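Local coordinates for FrpC operon protein (Neisseria meningitidis, PDB 5EDF) that binds the RTX protein FrpC, is iron-regulated and is putatively involved in adhesion, though its precise function remains unknown, at residues V29-Y34 and Q220-N225; P127-E132 and T204-V209. All blocks are in the same frame, centred on the assembly; numbering follows the deposited sequence.

In the fold
From the N terminus the chain forms strand 18-23 and then strand 26-31, an outermost strand of the small three-stranded sheet, and V29-Y34 spans its end. Interaction 1 is completed only when the C-terminal part of helix 205-224 returns to this strand, so it closes a loop of 185 residues and brings the C-terminal end of the chain back to an early strand. Within that loop lies the smaller one of interaction 2: P127-E132, the hairpin loop between strands 124-126 and 133-138, meets T204-V209, 71 residues on. The loops are nested and do not cross. Helix 205-224 serves both, its first turn beside strands 133-138 to 161-167 of the nine-stranded sheet and its C-terminal part at the small sheet, with about 27 Å between the contact centres.

Interaction 1 of 2, residues V29-Y34 and Q220-N225; sequences VIPYGY and QSFVNN
The backbones of V29 and F222 are joined by a hydrogen bond: V29 N donates to F222 O at 2.9 Å, almost straight (176°). As strand 26-31 borders its sheet, this N-H can be spent on the C-terminal part of helix 205-224. V29 O, in turn, lies 3.4 Å from F222 CA in a CA-H...O contact, and a water donates to both V29 O and S221 O, adding a second polar link between the two backbones.

The apolar contacts gather round the F222 ring. With CG anti to the carbonyl carbon (chi1 -60°), the phenyl is set against I30 and P31. I30 lies over one of its faces: CG1 is 4.0 Å from the ring centroid, a CH-pi contact offset toward the rim, and CG2 and CD1 of the branched chain extend along the same ring. P31 CD meets F222 CE1 at 3.7 Å. The phenyl also turns an edge to the face of Y34, a T-shaped pair with centroids 5.8 Å apart and planes at 60°. A flat, wholly apolar ring suits a place where aliphatic and aromatic neighbours meet.

I63 of strand 61-70 and M28 also touch F222, so the phenyl fills a shared hydrophobic core. The arrangement is that of the C-terminal part of a helix packed on a sheet-border strand, here joining the small sheet to the large one.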
loop_
_atom_site.group_PDB
_atom_site.type_symbol
_atom_site.label_atom_id
_atom_site.label_comp_id
_atom_site.label_asym_id
_atom_site.label_seq_id
_atom_site.Cartn_x
_atom_site.Cartn_y
_atom_site.Cartn_z
ATOM N N VAL A 29 -6.754 14.511 -6.121
ATOM C CA VAL A 29 -5.943 14.972 -7.257
ATOM C C VAL A 29 -4.593 14.257 -7.161
ATOM O O VAL A 29 -3.878 14.450 -6.186
ATOM C CB VAL A 29 -5.762 16.502 -7.271
ATOM C CG1 VAL A 29 -4.843 16.915 -8.413
ATOM C CG2 VAL A 29 -7.119 17.162 -7.414
ATOM N N ILE A 30 -4.286 13.383 -8.127
ATOM C CA ILE A 30 -3.173 12.441 -8.016
ATOM C C ILE A 30 -2.137 12.728 -9.077
ATOM O O ILE A 30 -2.469 12.720 -10.264
ATOM C CB ILE A 30 -3.682 10.999 -8.159
ATOM C CG1 ILE A 30 -4.749 10.732 -7.092
ATOM C CG2 ILE A 30 -2.510 9.982 -8.031
ATOM C CD1 ILE A 30 -5.217 9.289 -7.001
ATOM N N PRO A 31 -0.868 12.946 -8.688
ATOM C CA PRO A 31 0.175 13.035 -9.726
ATOM C C PRO A 31 0.188 11.790 -10.600
ATOM O O PRO A 31 0.106 10.668 -10.082
ATOM C CB PRO A 31 1.467 13.197 -8.934
ATOM C CG PRO A 31 1.018 13.780 -7.608
ATOM C CD PRO A 31 -0.313 13.116 -7.344
ATOM N N TYR A 32 0.218 11.958 -11.910
ATOM C CA TYR A 32 -0.142 10.883 -12.801
ATOM C C TYR A 32 0.831 9.737 -12.816
ATOM O O TYR A 32 0.458 8.616 -13.209
ATOM C CB TYR A 32 -0.444 11.414 -14.210
ATOM C CG TYR A 32 0.714 11.676 -15.125
ATOM C CD1 TYR A 32 1.841 12.401 -14.747
ATOM C CD2 TYR A 32 0.651 11.257 -16.447
ATOM C CE1 TYR A 32 2.873 12.662 -15.643
ATOM C CE2 TYR A 32 1.649 11.527 -17.321
ATOM C CZ TYR A 32 2.764 12.234 -16.945
ATOM O OH TYR A 32 3.768 12.536 -17.839
ATOM N N GLY A 33 2.066 9.945 -12.370
ATOM C CA GLY A 33 3.019 8.875 -12.258
ATOM C C GLY A 33 2.696 7.792 -11.257
ATOM O O GLY A 33 3.301 6.732 -11.291
ATOM N N TYR A 34 1.702 8.028 -10.395
ATOM C CA TYR A 34 1.208 6.995 -9.480
ATOM C C TYR A 34 0.135 6.118 -10.103
ATOM O O TYR A 34 -0.405 5.267 -9.430
ATOM C CB TYR A 34 0.634 7.673 -8.224
ATOM C CG TYR A 34 1.693 8.322 -7.366
ATOM C CD1 TYR A 34 2.607 7.564 -6.629
ATOM C CD2 TYR A 34 1.814 9.699 -7.310
ATOM C CE1 TYR A 34 3.589 8.179 -5.854
ATOM C CE2 TYR A 34 2.770 10.290 -6.524
ATOM C CZ TYR A 34 3.654 9.533 -5.797
ATOM O OH TYR A 34 4.643 10.136 -5.027
ATOM N N GLN A 220 -2.718 11.684 1.987
ATOM C CA GLN A 220 -3.097 13.024 2.440
ATOM C C GLN A 220 -2.701 14.101 1.429
ATOM O O GLN A 220 -3.408 15.093 1.292
ATOM C CB GLN A 220 -2.512 13.332 3.810
ATOM C CG GLN A 220 -3.181 12.503 4.921
ATOM C CD GLN A 220 -2.505 12.605 6.255
ATOM O OE1 GLN A 220 -1.275 12.655 6.343
ATOM N NE2 GLN A 220 -3.306 12.607 7.316
ATOM N N SER A 221 -1.604 13.880 0.697
ATOM C CA SER A 221 -1.141 14.853 -0.317
ATOM C C SER A 221 -2.140 14.956 -1.489
ATOM O O SER A 221 -2.182 15.972 -2.151
ATOM C CB SER A 221 0.265 14.517 -0.848
ATOM O OG SER A 221 0.242 13.505 -1.830
ATOM N N PHE A 222 -2.930 13.909 -1.708
ATOM C CA PHE A 222 -3.892 13.894 -2.783
ATOM C C PHE A 222 -5.149 14.704 -2.475
ATOM O O PHE A 222 -5.916 15.052 -3.349
ATOM C CB PHE A 222 -4.332 12.466 -3.111
ATOM C CG PHE A 222 -3.224 11.502 -3.543
ATOM C CD1 PHE A 222 -2.007 11.902 -4.015
ATOM C CD2 PHE A 222 -3.487 10.141 -3.462
ATOM C CE1 PHE A 222 -1.042 10.989 -4.412
ATOM C CE2 PHE A 222 -2.551 9.223 -3.855
ATOM C CZ PHE A 222 -1.313 9.638 -4.302
ATOM N N VAL A 223 -5.393 14.989 -1.202
ATOM C CA VAL A 223 -6.595 15.712 -0.809
ATOM C C VAL A 223 -6.249 17.073 -0.227
ATOM O O VAL A 223 -7.137 17.870 0.083
ATOM C CB VAL A 223 -7.433 14.915 0.184
ATOM C CG1 VAL A 223 -8.050 13.735 -0.522
ATOM C CG2 VAL A 223 -6.599 14.451 1.361
ATOM N N ASN A 224 -4.958 17.320 -0.075
ATOM C CA ASN A 224 -4.398 18.672 -0.132
ATOM C C ASN A 224 -4.452 19.216 -1.574
ATOM O O ASN A 224 -4.501 20.430 -1.782
ATOM C CB ASN A 224 -2.943 18.674 0.364
ATOM C CG ASN A 224 -2.811 18.217 1.805
ATOM O OD1 ASN A 224 -3.780 18.233 2.569
ATOM N ND2 ASN A 224 -1.603 17.802 2.184
ATOM N N ASN A 225 -4.440 18.300 -2.551
ATOM C CA ASN A 225 -4.535 18.597 -3.994
ATOM C C ASN A 225 -3.195 19.058 -4.563
ATOM O O ASN A 225 -3.024 19.160 -5.784
ATOM C CB ASN A 225 -5.634 19.626 -4.339
ATOM C CG ASN A 225 -7.054 19.150 -3.990
ATOM O OD1 ASN A 225 -7.326 17.954 -3.862
ATOM N ND2 ASN A 225 -7.970 20.108 -3.855
HETATM O O HOH W 1 -1.633 16.103 -5.295
#

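Interaction 2 of 2, residues P127-E132 and T204-V209; sequences PSAYPE and TQQELV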
loop_
_atom_site.group_PDB
_atom_site.type_symbol
_atom_site.label_atom_id
_atom_site.label_comp_id
_atom_site.label_asym_id
_atom_site.label_seq_id
_atom_site.Cartn_x
_atom_site.Cartn_y
_atom_site.Cartn_z
ATOM N N PRO A 127 6.556 -5.577 23.178
ATOM C CA PRO A 127 6.917 -4.172 23.112
ATOM C C PRO A 127 6.878 -3.593 21.687
ATOM O O PRO A 127 7.247 -4.290 20.728
ATOM C CB PRO A 127 8.337 -4.167 23.672
ATOM C CG PRO A 127 8.437 -5.317 24.490
ATOM C CD PRO A 127 7.586 -6.363 23.874
ATOM N N SER A 128 6.486 -2.319 21.574
ATOM C CA SER A 128 6.411 -1.635 20.289
ATOM C C SER A 128 7.422 -0.520 20.210
ATOM O O SER A 128 7.612 0.244 21.174
ATOM C CB SER A 128 5.019 -1.058 20.094
ATOM O OG SER A 128 4.977 -0.293 18.900
ATOM N N ALA A 129 8.049 -0.369 19.045
ATOM C CA ALA A 129 8.990 0.699 18.802
ATOM C C ALA A 129 8.321 2.077 18.683
ATOM O O ALA A 129 9.008 3.086 18.701
ATOM C CB ALA A 129 9.795 0.415 17.527
ATOM N N TYR A 130 7.002 2.116 18.522
ATOM C CA TYR A 130 6.209 3.338 18.338
ATOM C C TYR A 130 5.078 3.242 19.358
ATOM O O TYR A 130 4.321 2.271 19.329
ATOM C CB TYR A 130 5.595 3.397 16.930
ATOM C CG TYR A 130 6.596 3.377 15.824
ATOM C CD1 TYR A 130 7.035 4.562 15.238
ATOM C CD2 TYR A 130 7.071 2.189 15.319
ATOM C CE1 TYR A 130 7.936 4.528 14.190
ATOM C CE2 TYR A 130 7.978 2.146 14.351
ATOM C CZ TYR A 130 8.421 3.317 13.754
ATOM O OH TYR A 130 9.334 3.264 12.729
ATOM N N PRO A 131 4.957 4.175 20.306
ATOM C CA PRO A 131 3.975 3.963 21.370
ATOM C C PRO A 131 2.517 3.927 20.896
ATOM O O PRO A 131 1.712 3.232 21.495
ATOM C CB PRO A 131 4.234 5.129 22.332
ATOM C CG PRO A 131 4.941 6.143 21.534
ATOM C CD PRO A 131 5.734 5.421 20.500
ATOM N N GLU A 132 2.224 4.645 19.811
ATOM C CA GLU A 132 0.896 4.618 19.175
ATOM C C GLU A 132 0.533 3.333 18.432
ATOM O O GLU A 132 -0.608 3.179 18.032
ATOM C CB GLU A 132 0.749 5.831 18.243
ATOM C CG GLU A 132 1.466 5.794 16.868
ATOM C CD GLU A 132 2.972 6.123 16.873
ATOM O OE1 GLU A 132 3.599 6.242 17.949
ATOM O OE2 GLU A 132 3.543 6.235 15.757
ATOM N N THR A 204 11.310 -5.518 9.822
ATOM C CA THR A 204 11.185 -4.986 11.156
ATOM C C THR A 204 9.962 -4.109 11.270
ATOM O O THR A 204 9.395 -3.655 10.264
ATOM C CB THR A 204 12.395 -4.134 11.553
ATOM O OG1 THR A 204 12.404 -2.938 10.765
ATOM C CG2 THR A 204 13.725 -4.879 11.346
ATOM N N GLN A 205 9.545 -3.826 12.493
ATOM C CA GLN A 205 8.465 -2.907 12.729
ATOM C C GLN A 205 8.774 -1.539 12.123
ATOM O O GLN A 205 7.875 -0.864 11.606
ATOM C CB GLN A 205 8.141 -2.770 14.208
ATOM C CG GLN A 205 6.909 -1.935 14.456
ATOM C CD GLN A 205 6.549 -1.765 15.926
ATOM O OE1 GLN A 205 7.314 -2.132 16.824
ATOM N NE2 GLN A 205 5.405 -1.133 16.187
ATOM N N GLN A 206 10.039 -1.136 12.198
ATOM C CA GLN A 206 10.435 0.158 11.669
ATOM C C GLN A 206 10.251 0.215 10.158
ATOM O O GLN A 206 9.799 1.230 9.614
ATOM C CB GLN A 206 11.867 0.516 12.071
ATOM C CG GLN A 206 12.071 0.754 13.575
ATOM C CD GLN A 206 12.408 -0.499 14.381
ATOM O OE1 GLN A 206 12.262 -1.640 13.919
ATOM N NE2 GLN A 206 12.857 -0.283 15.607
ATOM N N GLU A 207 10.610 -0.862 9.458
ATOM C CA GLU A 207 10.389 -0.928 8.006
ATOM C C GLU A 207 8.906 -0.878 7.666
ATOM O O GLU A 207 8.500 -0.145 6.770
ATOM C CB GLU A 207 10.987 -2.204 7.428
ATOM C CG GLU A 207 12.511 -2.192 7.413
ATOM C CD GLU A 207 13.095 -3.512 6.957
ATOM O OE1 GLU A 207 12.969 -4.520 7.704
ATOM O OE2 GLU A 207 13.749 -3.537 5.883
ATOM N N LEU A 208 8.099 -1.628 8.407
ATOM C CA LEU A 208 6.662 -1.728 8.124
ATOM C C LEU A 208 5.897 -0.447 8.471
ATOM O O LEU A 208 5.150 0.082 7.657
ATOM C CB LEU A 208 6.091 -2.938 8.862
ATOM C CG LEU A 208 6.652 -4.299 8.482
ATOM C CD1 LEU A 208 6.278 -5.384 9.507
ATOM C CD2 LEU A 208 6.104 -4.673 7.123
ATOM N N VAL A 209 6.102 0.074 9.687
ATOM C CA VAL A 209 5.507 1.362 10.069
ATOM C C VAL A 209 6.015 2.491 9.192
ATOM O O VAL A 209 5.238 3.364 8.780
ATOM C CB VAL A 209 5.711 1.675 11.593
ATOM C CG1 VAL A 209 5.237 3.097 11.915
ATOM C CG2 VAL A 209 4.914 0.678 12.418
HETATM O O HOH W 2 7.792 -4.555 18.008
#
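Q205 and Y130 run antiparallel, side by side, where the first turn of helix 205-224 meets a beta-hairpin loop, the amide plane of Q205 standing at 67° to the phenol ring. The glutamine is fully stretched, CG anti to its own N (chi1 -173°) and the chain extended beyond, which carries its amide to the loop backbone. Both ends of that amide are used. NE2 donates to S128 OG at 2.9 Å, close to the amide plane, while OE1 accepts from A129 N, also at 2.9 Å, with the donor 41° above the carbonyl plane. Two bonds to consecutive residues fix the rotation of the amide, a task suited to a side chain that both donates and accepts. OE1 has a further donor, a water that also bonds P127 O. S128 OG also hydrogen-bonds with Y133 O at the start of the next strand.

Y130 and V209 extend to meet one another, the ring face on the valine. V209 CG1 sits above the ring centre, 3.7 Å from the centroid and nearly on the ring normal, a CH-pi contact for which a broad ring and a compact branched side chain are well matched. Q205 NE2 and Q206 CA lie at the ring edge instead.

T204, the N-cap residue, and E207 form a capping box at the N terminus of the helix. E207 N donates to T204 OG1 at 3.0 Å, and T204 N returns a bond to the anti lone pair of E207 OE1, at 2.9 Å.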